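Side-chain contacts in TonB-dependent siderophore receptor (Pseudomonas aeruginosa 39016, PDB 5NEC), which probably takes up iron-loaded siderophores across the outer membrane through a plugged beta-barrel, with energy supplied through TonB: residues K41-P46 and E128-P133; P51-V56 and N536-T541; R203-V208 and N410-W415; P316-G321 and W329-N334. One frame throughout, in Å; residues are numbered along the deposited sequence.

Contact 1 of 4, residues K41-P46 and E128-P133; sequences KKYTAP and EVSKGP
Tyr-43 and Ser-130 point their hydroxyl groups at each other, tip to tip. OH of Tyr-43 lies 3.2 Å from OG of Ser-130, and the two C-O bonds fall almost on one line: the angle from CZ of Tyr-43 through its OH to OG of Ser-130 is 164°, and that from CB of Ser-130 through its OG to OH of Tyr-43 is 177°. Tyr-43 reaches toward strand 124-130 because CG stands beside the backbone N and anti to the carbonyl carbon (chi1 -76°), which carries the phenol over a backbone separation of 11.7 Å between CA of Tyr-43 and CA of Ser-130. The carboxylate of Glu-128, on the same strand, is held by Ser-38, Ala-39, Gln-126 and Asn-148. The guanidinium of Arg-52 reaches both hydroxyls, giving a weak hydrogen bond to OG of Ser-130 and coming close to OH of Tyr-43. Both touching residues are buried. The arrangement belongs to the plug of a TonB-dependent receptor, where a loop leading to strand 54-57 brings the hydroxyl end of a tyrosine to Ser-130 of strand 124-130 in the small mixed sheet, its ring beside Val-54 of strand 54-57.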
loop_
_atom_site.group_PDB
_atom_site.type_symbol
_atom_site.label_atom_id
_atom_site.label_comp_id
_atom_site.label_asym_id
_atom_site.label_seq_id
_atom_site.Cartn_x
_atom_site.Cartn_y
_atom_site.Cartn_z
ATOM N N LYS A 41 6.429 -11.405 -15.557
ATOM C CA LYS A 41 6.160 -11.970 -16.905
ATOM C C LYS A 41 4.940 -12.907 -16.890
ATOM O O LYS A 41 4.966 -14.033 -17.423
ATOM C CB LYS A 41 7.407 -12.660 -17.483
ATOM C CG LYS A 41 8.634 -11.744 -17.453
ATOM C CD LYS A 41 9.846 -12.366 -18.127
ATOM C CE LYS A 41 11.160 -12.027 -17.434
ATOM N NZ LYS A 41 11.472 -10.574 -17.486
ATOM N N LYS A 42 3.886 -12.424 -16.232
ATOM C CA LYS A 42 2.513 -12.900 -16.380
ATOM C C LYS A 42 1.756 -11.908 -17.282
ATOM O O LYS A 42 0.705 -12.253 -17.802
ATOM C CB LYS A 42 1.826 -13.003 -14.992
ATOM C CG LYS A 42 1.249 -14.379 -14.622
ATOM C CD LYS A 42 1.400 -14.685 -13.127
ATOM C CE LYS A 42 2.792 -15.206 -12.784
ATOM N NZ LYS A 42 3.274 -14.736 -11.447
ATOM N N TYR A 43 2.284 -10.689 -17.431
ATOM C CA TYR A 43 1.846 -9.746 -18.459
ATOM C C TYR A 43 2.446 -10.185 -19.776
ATOM O O TYR A 43 3.647 -10.424 -19.870
ATOM C CB TYR A 43 2.331 -8.326 -18.199
ATOM C CG TYR A 43 1.592 -7.594 -17.117
ATOM C CD1 TYR A 43 1.662 -8.018 -15.781
ATOM C CD2 TYR A 43 0.847 -6.450 -17.415
ATOM C CE1 TYR A 43 0.993 -7.336 -14.777
ATOM C CE2 TYR A 43 0.185 -5.756 -16.417
ATOM C CZ TYR A 43 0.261 -6.204 -15.107
ATOM O OH TYR A 43 -0.414 -5.514 -14.136
ATOM N N THR A 44 1.594 -10.239 -20.797
ATOM C CA THR A 44 1.940 -10.753 -22.123
ATOM C C THR A 44 1.969 -9.638 -23.209
ATOM O O THR A 44 1.770 -9.936 -24.402
ATOM C CB THR A 44 0.950 -11.898 -22.482
ATOM O OG1 THR A 44 -0.400 -11.420 -22.422
ATOM C CG2 THR A 44 1.097 -13.095 -21.503
ATOM N N ALA A 45 2.265 -8.391 -22.794
ATOM C CA ALA A 45 2.187 -7.186 -23.656
ATOM C C ALA A 45 2.644 -5.918 -22.907
ATOM O O ALA A 45 2.505 -5.856 -21.688
ATOM C CB ALA A 45 0.760 -6.976 -24.161
ATOM N N PRO A 46 3.160 -4.895 -23.635
ATOM C CA PRO A 46 3.473 -3.597 -22.982
ATOM C C PRO A 46 2.231 -2.880 -22.419
ATOM O O PRO A 46 1.103 -3.223 -22.786
ATOM C CB PRO A 46 4.117 -2.761 -24.108
ATOM C CG PRO A 46 3.719 -3.430 -25.384
ATOM C CD PRO A 46 3.493 -4.887 -25.074
ATOM N N GLU A 128 3.574 -1.231 -8.730
ATOM C CA GLU A 128 2.636 -1.422 -9.841
ATOM C C GLU A 128 1.196 -1.512 -9.319
ATOM O O GLU A 128 0.860 -2.432 -8.577
ATOM C CB GLU A 128 3.021 -2.676 -10.630
ATOM C CG GLU A 128 4.472 -2.643 -11.115
ATOM C CD GLU A 128 4.893 -3.858 -11.932
ATOM O OE1 GLU A 128 4.150 -4.862 -11.973
ATOM O OE2 GLU A 128 5.996 -3.803 -12.528
ATOM N N VAL A 129 0.362 -0.541 -9.703
ATOM C CA VAL A 129 -1.032 -0.452 -9.261
ATOM C C VAL A 129 -1.971 -0.901 -10.376
ATOM O O VAL A 129 -2.128 -0.204 -11.356
ATOM C CB VAL A 129 -1.395 1.002 -8.851
ATOM C CG1 VAL A 129 -2.751 1.057 -8.142
ATOM C CG2 VAL A 129 -0.313 1.584 -7.948
ATOM N N SER A 130 -2.590 -2.065 -10.216
ATOM C CA SER A 130 -3.689 -2.511 -11.089
ATOM C C SER A 130 -5.014 -2.062 -10.505
ATOM O O SER A 130 -5.370 -2.463 -9.403
ATOM C CB SER A 130 -3.696 -4.030 -11.200
ATOM O OG SER A 130 -2.674 -4.434 -12.075
ATOM N N LYS A 131 -5.758 -1.251 -11.244
ATOM C CA LYS A 131 -6.977 -0.641 -10.698
ATOM C C LYS A 131 -8.227 -1.506 -10.859
ATOM O O LYS A 131 -9.111 -1.451 -10.026
ATOM C CB LYS A 131 -7.166 0.765 -11.259
ATOM C CG LYS A 131 -5.927 1.630 -11.045
ATOM C CD LYS A 131 -6.246 3.009 -10.501
ATOM C CE LYS A 131 -5.162 4.015 -10.878
ATOM N NZ LYS A 131 -5.579 5.404 -10.518
ATOM N N GLY A 132 -8.294 -2.317 -11.901
ATOM C CA GLY A 132 -9.349 -3.317 -12.028
ATOM C C GLY A 132 -8.731 -4.682 -11.828
ATOM O O GLY A 132 -7.531 -4.783 -11.563
ATOM N N PRO A 133 -9.537 -5.748 -11.975
ATOM C CA PRO A 133 -9.023 -7.102 -11.721
ATOM C C PRO A 133 -7.991 -7.586 -12.748
ATOM O O PRO A 133 -7.879 -7.018 -13.852
ATOM C CB PRO A 133 -10.282 -7.969 -11.762
ATOM C CG PRO A 133 -11.207 -7.215 -12.658
ATOM C CD PRO A 133 -10.958 -5.762 -12.384
#

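Contact 2 of 4, residues P51-V56 and N536-T541; sequences PRSVTV and NYELGT. With C8E ((hydroxyethyloxy)tri(ethyloxy)octane), chain D.
OE2 of Glu-538 is gripped by two hydroxyls: OG of Ser-53 donates a hydrogen bond to it at 2.7 Å, and Tyr-497 of the adjoining barrel strand supplies the other. The serine oxygen comes from above the carboxylate plane, 37° out of it. The backbone N of Ser-53 lies 3.2 Å from OE2 of Glu-538. Glu-538 reaches inward from strand 534-545 with CG anti to its backbone N (chi1 -175°), and the extended chain beyond carries OE2 to OG of Ser-53. Its other oxygen, OE1, forms a salt bridge with Arg-98, while OG of Ser-53 has a further, weak bond to Glu-585. The preceding residue, Tyr-537, belongs to the other surface of the strand: the octyl chain of a detergent molecule lies over one face of its ring, C3 being 3.7 Å from CE1 of Tyr-537, as suits a lipid-facing position. One strand thus turns an acid to the plug and an aromatic ring to the detergent. With a salt bridge and two hydroxyls about it, the carboxylate is probably ionised, and plug and barrel meet here through directional polar bonds and charge.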
loop_
_atom_site.group_PDB
_atom_site.type_symbol
_atom_site.label_atom_id
_atom_site.label_comp_id
_atom_site.label_asym_id
_atom_site.label_seq_id
_atom_site.Cartn_x
_atom_site.Cartn_y
_atom_site.Cartn_z
ATOM N N PRO A 51 -5.084 -3.990 -21.930
ATOM C CA PRO A 51 -6.464 -3.492 -21.824
ATOM C C PRO A 51 -6.993 -3.333 -20.386
ATOM O O PRO A 51 -8.079 -3.806 -20.071
ATOM C CB PRO A 51 -7.251 -4.563 -22.585
ATOM C CG PRO A 51 -6.487 -5.829 -22.304
ATOM C CD PRO A 51 -5.055 -5.423 -22.296
ATOM N N ARG A 52 -6.225 -2.658 -19.532
ATOM C CA ARG A 52 -6.545 -2.466 -18.114
ATOM C C ARG A 52 -5.872 -1.179 -17.626
ATOM O O ARG A 52 -4.841 -0.764 -18.161
ATOM C CB ARG A 52 -6.043 -3.656 -17.278
ATOM C CG ARG A 52 -6.727 -4.993 -17.606
ATOM C CD ARG A 52 -6.270 -6.184 -16.761
ATOM N NE ARG A 52 -4.815 -6.203 -16.629
ATOM C CZ ARG A 52 -4.125 -5.690 -15.605
ATOM N NH1 ARG A 52 -4.730 -5.117 -14.544
ATOM N NH2 ARG A 52 -2.794 -5.746 -15.641
ATOM N N SER A 53 -6.449 -0.555 -16.603
ATOM C CA SER A 53 -5.811 0.595 -15.966
ATOM C C SER A 53 -4.658 0.138 -15.067
ATOM O O SER A 53 -4.881 -0.521 -14.052
ATOM C CB SER A 53 -6.833 1.388 -15.159
ATOM O OG SER A 53 -7.794 1.943 -16.030
ATOM N N VAL A 54 -3.428 0.480 -15.452
ATOM C CA VAL A 54 -2.240 0.154 -14.669
ATOM C C VAL A 54 -1.389 1.403 -14.537
ATOM O O VAL A 54 -1.087 2.036 -15.538
ATOM C CB VAL A 54 -1.399 -0.948 -15.337
ATOM C CG1 VAL A 54 -0.125 -1.215 -14.529
ATOM C CG2 VAL A 54 -2.228 -2.221 -15.503
ATOM N N THR A 55 -1.009 1.749 -13.313
ATOM C CA THR A 55 -0.079 2.851 -13.063
ATOM C C THR A 55 1.138 2.328 -12.316
ATOM O O THR A 55 1.009 1.707 -11.258
ATOM C CB THR A 55 -0.723 3.981 -12.229
ATOM O OG1 THR A 55 -1.921 4.430 -12.870
ATOM C CG2 THR A 55 0.243 5.159 -12.032
ATOM N N VAL A 56 2.320 2.581 -12.864
ATOM C CA VAL A 56 3.558 2.220 -12.201
ATOM C C VAL A 56 4.169 3.473 -11.559
ATOM O O VAL A 56 4.343 4.484 -12.217
ATOM C CB VAL A 56 4.526 1.533 -13.180
ATOM C CG1 VAL A 56 5.844 1.194 -12.480
ATOM C CG2 VAL A 56 3.861 0.283 -13.764
ATOM N N ASN A 536 -16.971 -6.371 -13.880
ATOM C CA ASN A 536 -16.272 -5.142 -14.272
ATOM C C ASN A 536 -16.362 -4.913 -15.766
ATOM O O ASN A 536 -16.121 -5.824 -16.561
ATOM C CB ASN A 536 -14.800 -5.191 -13.893
ATOM C CG ASN A 536 -14.600 -5.330 -12.402
ATOM O OD1 ASN A 536 -14.416 -4.337 -11.696
ATOM N ND2 ASN A 536 -14.661 -6.567 -11.900
ATOM N N TYR A 537 -16.719 -3.686 -16.131
ATOM C CA TYR A 537 -16.670 -3.220 -17.503
ATOM C C TYR A 537 -15.713 -2.065 -17.501
ATOM O O TYR A 537 -15.748 -1.239 -16.596
ATOM C CB TYR A 537 -18.031 -2.724 -17.968
ATOM C CG TYR A 537 -19.147 -3.684 -17.688
ATOM C CD1 TYR A 537 -19.840 -3.638 -16.469
ATOM C CD2 TYR A 537 -19.507 -4.644 -18.619
ATOM C CE1 TYR A 537 -20.869 -4.518 -16.196
ATOM C CE2 TYR A 537 -20.539 -5.530 -18.364
ATOM C CZ TYR A 537 -21.224 -5.457 -17.154
ATOM O OH TYR A 537 -22.236 -6.352 -16.894
ATOM N N GLU A 538 -14.848 -2.013 -18.501
ATOM C CA GLU A 538 -13.987 -0.872 -18.680
ATOM C C GLU A 538 -13.801 -0.569 -20.156
ATOM O O GLU A 538 -13.797 -1.457 -21.008
ATOM C CB GLU A 538 -12.650 -1.105 -17.990
ATOM C CG GLU A 538 -11.710 0.093 -18.024
ATOM C CD GLU A 538 -10.537 -0.034 -17.071
ATOM O OE1 GLU A 538 -10.741 -0.488 -15.910
ATOM O OE2 GLU A 538 -9.411 0.355 -17.467
ATOM N N LEU A 539 -13.631 0.713 -20.430
ATOM C CA LEU A 539 -13.526 1.242 -21.768
ATOM C C LEU A 539 -12.497 2.336 -21.663
ATOM O O LEU A 539 -12.688 3.263 -20.879
ATOM C CB LEU A 539 -14.885 1.819 -22.140
ATOM C CG LEU A 539 -15.195 1.970 -23.593
ATOM C CD1 LEU A 539 -15.486 0.617 -24.232
ATOM C CD2 LEU A 539 -16.418 2.878 -23.696
ATOM N N GLY A 540 -11.394 2.236 -22.397
ATOM C CA GLY A 540 -10.317 3.220 -22.233
ATOM C C GLY A 540 -9.465 3.473 -23.446
ATOM O O GLY A 540 -9.602 2.803 -24.465
ATOM N N THR A 541 -8.577 4.452 -23.327
ATOM C CA THR A 541 -7.653 4.794 -24.394
ATOM C C THR A 541 -6.292 5.218 -23.826
ATOM O O THR A 541 -6.240 5.888 -22.804
ATOM C CB THR A 541 -8.257 5.892 -25.332
ATOM O OG1 THR A 541 -7.508 5.954 -26.556
ATOM C CG2 THR A 541 -8.276 7.287 -24.668
HETATM C C1 C8E D . -25.253 -3.418 -16.657
HETATM C C2 C8E D . -24.873 -2.475 -17.782
HETATM C C3 C8E D . -23.358 -2.313 -17.916
HETATM C C4 C8E D . -22.954 -0.946 -18.479
HETATM C C5 C8E D . -21.491 -0.921 -18.940
HETATM C C6 C8E D . -20.865 0.483 -18.952
HETATM C C7 C8E D . -19.493 0.486 -19.638
HETATM C C8 C8E D . -18.568 1.584 -19.138
#

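Contact 3 of 4, residues R203-V208 and N410-W415; sequences RDEVDV and NPHDPW
Glu-205 lays its CG against the ring of Pro-411, 3.9 Å from the proline CG, and then swings its carboxylate over to the neighbouring His-412. The bend comes at chi2 (-59°), which folds the acid back from an extended course; the side chain crosses both the proline and the imidazole at about a right angle. OE2 of Glu-205 ends 3.3 Å from NE2 of His-412, and OE1 of Glu-205 is 3.7 Å from CE1 of His-412. The carboxylate and imidazole planes stand 72° apart, and the approach to the ring is oblique. Crystal neighbours also touch Glu-205 and His-412, a caution for the exact pose. The positions of Pro-411 and His-412 are set by a type I turn from Asn-410 to Asp-413, within which Asn-410 forms an Asx turn: its OD1 accepts from the backbone N of His-412 at 3.2 Å, with the donor well above the carbonyl plane. O of Pro-411 is hydrogen-bonded to OG1 of Thr-272. The contact thus joins the corner leading into strand 206-219 to a long surface loop. Its chemistry implies modest cohesion, an aliphatic touch beside an acid-imidazole approach that would strengthen if the histidine were protonated.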
loop_
_atom_site.group_PDB
_atom_site.type_symbol
_atom_site.label_atom_id
_atom_site.label_comp_id
_atom_site.label_asym_id
_atom_site.label_seq_id
_atom_site.Cartn_x
_atom_site.Cartn_y
_atom_site.Cartn_z
ATOM N N ARG A 203 2.444 16.043 15.744
ATOM C CA ARG A 203 1.883 15.036 16.652
ATOM C C ARG A 203 2.809 14.920 17.884
ATOM O O ARG A 203 3.978 14.564 17.749
ATOM C CB ARG A 203 1.749 13.667 15.970
ATOM C CG ARG A 203 1.079 13.647 14.598
ATOM C CD ARG A 203 -0.385 14.041 14.598
ATOM N NE ARG A 203 -1.181 13.240 15.519
ATOM C CZ ARG A 203 -1.893 13.688 16.561
ATOM N NH1 ARG A 203 -1.980 14.967 16.869
ATOM N NH2 ARG A 203 -2.546 12.820 17.312
ATOM N N ASP A 204 2.281 15.209 19.072
ATOM C CA ASP A 204 3.056 15.094 20.306
ATOM C C ASP A 204 3.406 13.596 20.543
ATOM O O ASP A 204 2.555 12.722 20.390
ATOM C CB ASP A 204 2.287 15.677 21.525
ATOM C CG ASP A 204 2.101 17.224 21.475
ATOM O OD1 ASP A 204 2.740 17.921 20.651
ATOM O OD2 ASP A 204 1.318 17.761 22.299
ATOM N N GLU A 205 4.677 13.326 20.836
ATOM C CA GLU A 205 5.190 12.033 21.301
ATOM C C GLU A 205 5.217 10.868 20.297
ATOM O O GLU A 205 5.951 9.912 20.494
ATOM C CB GLU A 205 4.440 11.556 22.558
ATOM C CG GLU A 205 4.483 12.517 23.730
ATOM C CD GLU A 205 5.884 12.836 24.196
ATOM O OE1 GLU A 205 6.764 11.938 24.207
ATOM O OE2 GLU A 205 6.100 14.008 24.542
ATOM N N VAL A 206 4.437 10.936 19.229
ATOM C CA VAL A 206 4.323 9.847 18.297
ATOM C C VAL A 206 5.673 9.712 17.604
ATOM O O VAL A 206 6.304 10.714 17.275
ATOM C CB VAL A 206 3.213 10.121 17.274
ATOM C CG1 VAL A 206 3.228 9.111 16.131
ATOM C CG2 VAL A 206 1.874 10.136 17.977
ATOM N N ASP A 207 6.130 8.473 17.433
ATOM C CA ASP A 207 7.411 8.235 16.792
ATOM C C ASP A 207 7.552 6.845 16.184
ATOM O O ASP A 207 6.769 5.940 16.455
ATOM C CB ASP A 207 8.599 8.583 17.723
ATOM C CG ASP A 207 8.794 7.607 18.890
ATOM O OD1 ASP A 207 8.223 6.478 18.946
ATOM O OD2 ASP A 207 9.569 8.006 19.788
ATOM N N VAL A 208 8.561 6.716 15.334
ATOM C CA VAL A 208 8.809 5.493 14.599
ATOM C C VAL A 208 10.283 5.180 14.670
ATOM O O VAL A 208 11.133 6.078 14.746
ATOM C CB VAL A 208 8.329 5.570 13.131
ATOM C CG1 VAL A 208 6.815 5.790 13.077
ATOM C CG2 VAL A 208 9.074 6.648 12.331
ATOM N N ASN A 410 -2.285 14.935 28.850
ATOM C CA ASN A 410 -0.906 14.670 29.256
ATOM C C ASN A 410 -0.487 13.217 28.927
ATOM O O ASN A 410 -0.846 12.278 29.646
ATOM C CB ASN A 410 -0.725 14.915 30.747
ATOM C CG ASN A 410 0.717 14.697 31.192
ATOM O OD1 ASN A 410 1.652 14.635 30.373
ATOM N ND2 ASN A 410 0.905 14.576 32.487
ATOM N N PRO A 411 0.301 13.031 27.856
ATOM C CA PRO A 411 0.690 11.662 27.492
ATOM C C PRO A 411 1.618 10.936 28.483
ATOM O O PRO A 411 1.744 9.707 28.405
ATOM C CB PRO A 411 1.392 11.823 26.148
ATOM C CG PRO A 411 1.144 13.206 25.697
ATOM C CD PRO A 411 0.723 14.030 26.865
ATOM N N HIS A 412 2.262 11.680 29.378
ATOM C CA HIS A 412 3.172 11.100 30.366
ATOM C C HIS A 412 2.497 10.619 31.663
ATOM O O HIS A 412 3.172 10.078 32.523
ATOM C CB HIS A 412 4.262 12.100 30.718
ATOM C CG HIS A 412 5.022 12.607 29.534
ATOM N ND1 HIS A 412 5.938 11.834 28.845
ATOM C CD2 HIS A 412 5.007 13.811 28.917
ATOM C CE1 HIS A 412 6.450 12.539 27.853
ATOM N NE2 HIS A 412 5.896 13.736 27.868
ATOM N N ASP A 413 1.178 10.793 31.796
ATOM C CA ASP A 413 0.442 10.303 32.950
ATOM C C ASP A 413 0.931 8.904 33.308
ATOM O O ASP A 413 1.006 8.033 32.423
ATOM C CB ASP A 413 -1.057 10.209 32.646
ATOM C CG ASP A 413 -1.774 11.556 32.713
ATOM O OD1 ASP A 413 -1.257 12.504 33.343
ATOM O OD2 ASP A 413 -2.879 11.661 32.121
ATOM N N PRO A 414 1.243 8.663 34.604
ATOM C CA PRO A 414 1.734 7.354 35.080
ATOM C C PRO A 414 0.597 6.353 35.283
ATOM O O PRO A 414 0.334 5.883 36.414
ATOM C CB PRO A 414 2.405 7.711 36.407
ATOM C CG PRO A 414 1.582 8.842 36.929
ATOM C CD PRO A 414 1.120 9.618 35.725
ATOM N N TRP A 415 -0.090 6.046 34.187
ATOM C CA TRP A 415 -1.089 4.973 34.163
ATOM C C TRP A 415 -0.446 3.672 34.691
ATOM O O TRP A 415 0.724 3.420 34.459
ATOM C CB TRP A 415 -1.606 4.815 32.725
ATOM C CG TRP A 415 -2.627 3.768 32.548
ATOM C CD1 TRP A 415 -3.973 3.921 32.574
ATOM C CD2 TRP A 415 -2.385 2.388 32.288
ATOM N NE1 TRP A 415 -4.592 2.716 32.374
ATOM C CE2 TRP A 415 -3.634 1.759 32.185
ATOM C CE3 TRP A 415 -1.228 1.621 32.142
ATOM C CZ2 TRP A 415 -3.761 0.398 31.941
ATOM C CZ3 TRP A 415 -1.350 0.279 31.905
ATOM C CH2 TRP A 415 -2.607 -0.329 31.808
#

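Contact 4 of 4, residues P316-G321 and W329-N334; sequences PDDSQG and WRRQNN
Arg-331 starts with its CB 4.2 Å from CG of Asp-318; the same CB also lies over one face of the Trp-329 indole in its own strand, 3.5 Å above the ring plane and shifted toward the rim. CG comes next, packing against the carboxylate of Asp-318 at 3.4 Å from the Asp-318 CG. Bends at chi2 (78°) and chi3 then bring the tip round: NE gives OD2 of Asp-318 a straight hydrogen bond of 2.7 Å within their salt bridge. This oxygen lies in the guanidinium plane, yet the donor meets it from above the carboxylate plane, the two flat groups being 84° apart. NH2 adds only a weak bond to OD2. NH1 turns the other way and donates to the carbonyl O of Gln-332 at 3.0 Å; the NE and NH1 bonds together limit the rotation of the group, while Asn-333 ND2 packs over one guanidinium face. Gln-315 holds OD1 of Asp-318.

Trp-329 is held at its backbone. Its N donates to OD1 of Asp-317 at 2.9 Å, nearly straight at 176° and on the anti side of the carboxylate; Asn-322 shares that oxygen. In return, N of Asp-317 donates to O of Trp-329, also at 2.9 Å. CG of Gln-320 packs 3.9 Å from CE3 of Trp-329, while OE1 of Gln-320 accepts a hydrogen bond from Lys-389. Ser-319 links the type I' turn from Asp-317 to Gln-320 to His-715 of another loop. The turn folds back where strand 327-354 begins its antiparallel pairing with strand 296-316, Pro-316 facing Arg-330 in a non-hydrogen-bonded pair.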
loop_
_atom_site.group_PDB
_atom_site.type_symbol
_atom_site.label_atom_id
_atom_site.label_comp_id
_atom_site.label_asym_id
_atom_site.label_seq_id
_atom_site.Cartn_x
_atom_site.Cartn_y
_atom_site.Cartn_z
ATOM N N PRO A 316 -9.314 7.540 21.257
ATOM C CA PRO A 316 -9.932 8.597 22.045
ATOM C C PRO A 316 -11.448 8.483 22.149
ATOM O O PRO A 316 -12.162 8.717 21.179
ATOM C CB PRO A 316 -9.508 9.865 21.309
ATOM C CG PRO A 316 -9.307 9.453 19.892
ATOM C CD PRO A 316 -9.025 7.984 19.879
ATOM N N ASP A 317 -11.894 8.039 23.326
ATOM C CA ASP A 317 -13.287 8.077 23.803
ATOM C C ASP A 317 -14.273 7.031 23.322
ATOM O O ASP A 317 -15.331 6.884 23.934
ATOM C CB ASP A 317 -13.909 9.482 23.636
ATOM C CG ASP A 317 -14.866 9.839 24.780
ATOM O OD1 ASP A 317 -14.526 9.486 25.931
ATOM O OD2 ASP A 317 -15.946 10.445 24.533
ATOM N N ASP A 318 -13.940 6.302 22.265
ATOM C CA ASP A 318 -14.868 5.362 21.596
ATOM C C ASP A 318 -16.374 5.697 21.679
ATOM O O ASP A 318 -17.199 4.858 22.044
ATOM C CB ASP A 318 -14.567 3.903 22.011
ATOM C CG ASP A 318 -13.399 3.274 21.203
ATOM O OD1 ASP A 318 -12.484 3.992 20.710
ATOM O OD2 ASP A 318 -13.393 2.023 21.073
ATOM N N SER A 319 -16.703 6.934 21.298
ATOM C CA SER A 319 -18.099 7.394 21.107
ATOM C C SER A 319 -18.982 7.327 22.356
ATOM O O SER A 319 -20.187 7.146 22.279
ATOM C CB SER A 319 -18.747 6.641 19.946
ATOM O OG SER A 319 -17.916 6.711 18.804
ATOM N N GLN A 320 -18.349 7.485 23.512
ATOM C CA GLN A 320 -19.036 7.465 24.792
ATOM C C GLN A 320 -19.665 8.820 25.145
ATOM O O GLN A 320 -20.428 8.910 26.078
ATOM C CB GLN A 320 -18.065 7.009 25.902
ATOM C CG GLN A 320 -17.670 5.546 25.822
ATOM C CD GLN A 320 -18.889 4.635 25.695
ATOM O OE1 GLN A 320 -19.836 4.725 26.476
ATOM N NE2 GLN A 320 -18.878 3.785 24.699
ATOM N N GLY A 321 -19.320 9.869 24.411
ATOM C CA GLY A 321 -19.880 11.179 24.635
ATOM C C GLY A 321 -19.207 11.987 25.723
ATOM O O GLY A 321 -19.637 13.101 25.979
ATOM N N TRP A 329 -12.108 9.303 27.479
ATOM C CA TRP A 329 -11.733 7.976 27.976
ATOM C C TRP A 329 -10.625 7.369 27.083
ATOM O O TRP A 329 -10.784 7.289 25.863
ATOM C CB TRP A 329 -12.952 7.067 28.002
ATOM C CG TRP A 329 -12.679 5.650 28.305
ATOM C CD1 TRP A 329 -11.921 5.168 29.314
ATOM C CD2 TRP A 329 -13.189 4.518 27.598
ATOM N NE1 TRP A 329 -11.931 3.782 29.295
ATOM C CE2 TRP A 329 -12.698 3.361 28.242
ATOM C CE3 TRP A 329 -14.014 4.368 26.480
ATOM C CZ2 TRP A 329 -12.994 2.069 27.803
ATOM C CZ3 TRP A 329 -14.334 3.076 26.050
ATOM C CH2 TRP A 329 -13.815 1.943 26.719
ATOM N N ARG A 330 -9.507 6.988 27.695
ATOM C CA ARG A 330 -8.402 6.326 26.980
ATOM C C ARG A 330 -8.694 4.844 26.815
ATOM O O ARG A 330 -8.217 4.005 27.560
ATOM C CB ARG A 330 -7.080 6.518 27.694
ATOM C CG ARG A 330 -6.567 7.933 27.567
ATOM C CD ARG A 330 -5.381 8.110 28.489
ATOM N NE ARG A 330 -4.641 9.349 28.281
ATOM C CZ ARG A 330 -4.042 10.051 29.247
ATOM N NH1 ARG A 330 -4.119 9.679 30.523
ATOM N NH2 ARG A 330 -3.386 11.167 28.942
ATOM N N ARG A 331 -9.521 4.543 25.833
ATOM C CA ARG A 331 -9.813 3.166 25.509
ATOM C C ARG A 331 -8.556 2.552 24.877
ATOM O O ARG A 331 -7.799 3.175 24.103
ATOM C CB ARG A 331 -11.033 3.025 24.606
ATOM C CG ARG A 331 -10.887 2.248 23.327
ATOM C CD ARG A 331 -10.879 0.740 23.419
ATOM N NE ARG A 331 -11.637 0.282 22.251
ATOM C CZ ARG A 331 -11.624 -0.924 21.694
ATOM N NH1 ARG A 331 -10.898 -1.927 22.180
ATOM N NH2 ARG A 331 -12.372 -1.116 20.627
ATOM N N GLN A 332 -8.388 1.303 25.214
ATOM C CA GLN A 332 -7.214 0.549 24.940
ATOM C C GLN A 332 -7.602 -0.432 23.854
ATOM O O GLN A 332 -8.611 -1.107 23.959
ATOM C CB GLN A 332 -6.839 -0.126 26.255
ATOM C CG GLN A 332 -5.955 -1.308 26.167
ATOM C CD GLN A 332 -6.633 -2.557 25.683
ATOM O OE1 GLN A 332 -6.183 -3.118 24.691
ATOM N NE2 GLN A 332 -7.704 -2.988 26.328
ATOM N N ASN A 333 -6.819 -0.501 22.792
ATOM C CA ASN A 333 -6.993 -1.565 21.816
ATOM C C ASN A 333 -5.657 -2.234 21.601
ATOM O O ASN A 333 -4.599 -1.629 21.834
ATOM C CB ASN A 333 -7.530 -1.008 20.510
ATOM C CG ASN A 333 -8.365 -2.022 19.730
ATOM O OD1 ASN A 333 -8.323 -3.235 19.973
ATOM N ND2 ASN A 333 -9.144 -1.520 18.794
ATOM N N ASN A 334 -5.702 -3.499 21.197
ATOM C CA ASN A 334 -4.481 -4.283 21.076
ATOM C C ASN A 334 -4.613 -5.448 20.123
ATOM O O ASN A 334 -5.718 -5.896 19.790
ATOM C CB ASN A 334 -4.033 -4.800 22.445
ATOM C CG ASN A 334 -4.921 -5.893 22.973
ATOM O OD1 ASN A 334 -4.844 -7.035 22.530
ATOM N ND2 ASN A 334 -5.756 -5.565 23.938
#

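The four contacts form two groups on opposite sides of the chain's centre. Contacts 1 and 2, with centres about 10 Å apart, share the plug's mixed sheet, in which strands 54-57 and 124-130 are neighbours; their segments alternate along the chain. Contact 1 packs within the plug, and contact 2 joins the plug to barrel strand 534-545. Centre to centre, contacts 3 and 4 lie about 42 to 45 Å from them and about 16 Å from each other. Both segments of contact 4 fall between those of contact 3 in sequence, and a salt bridge from Arg-330 to Asp-413 ties the two. This second group joins strand starts and loops at the end of the barrel that is probably extracellular.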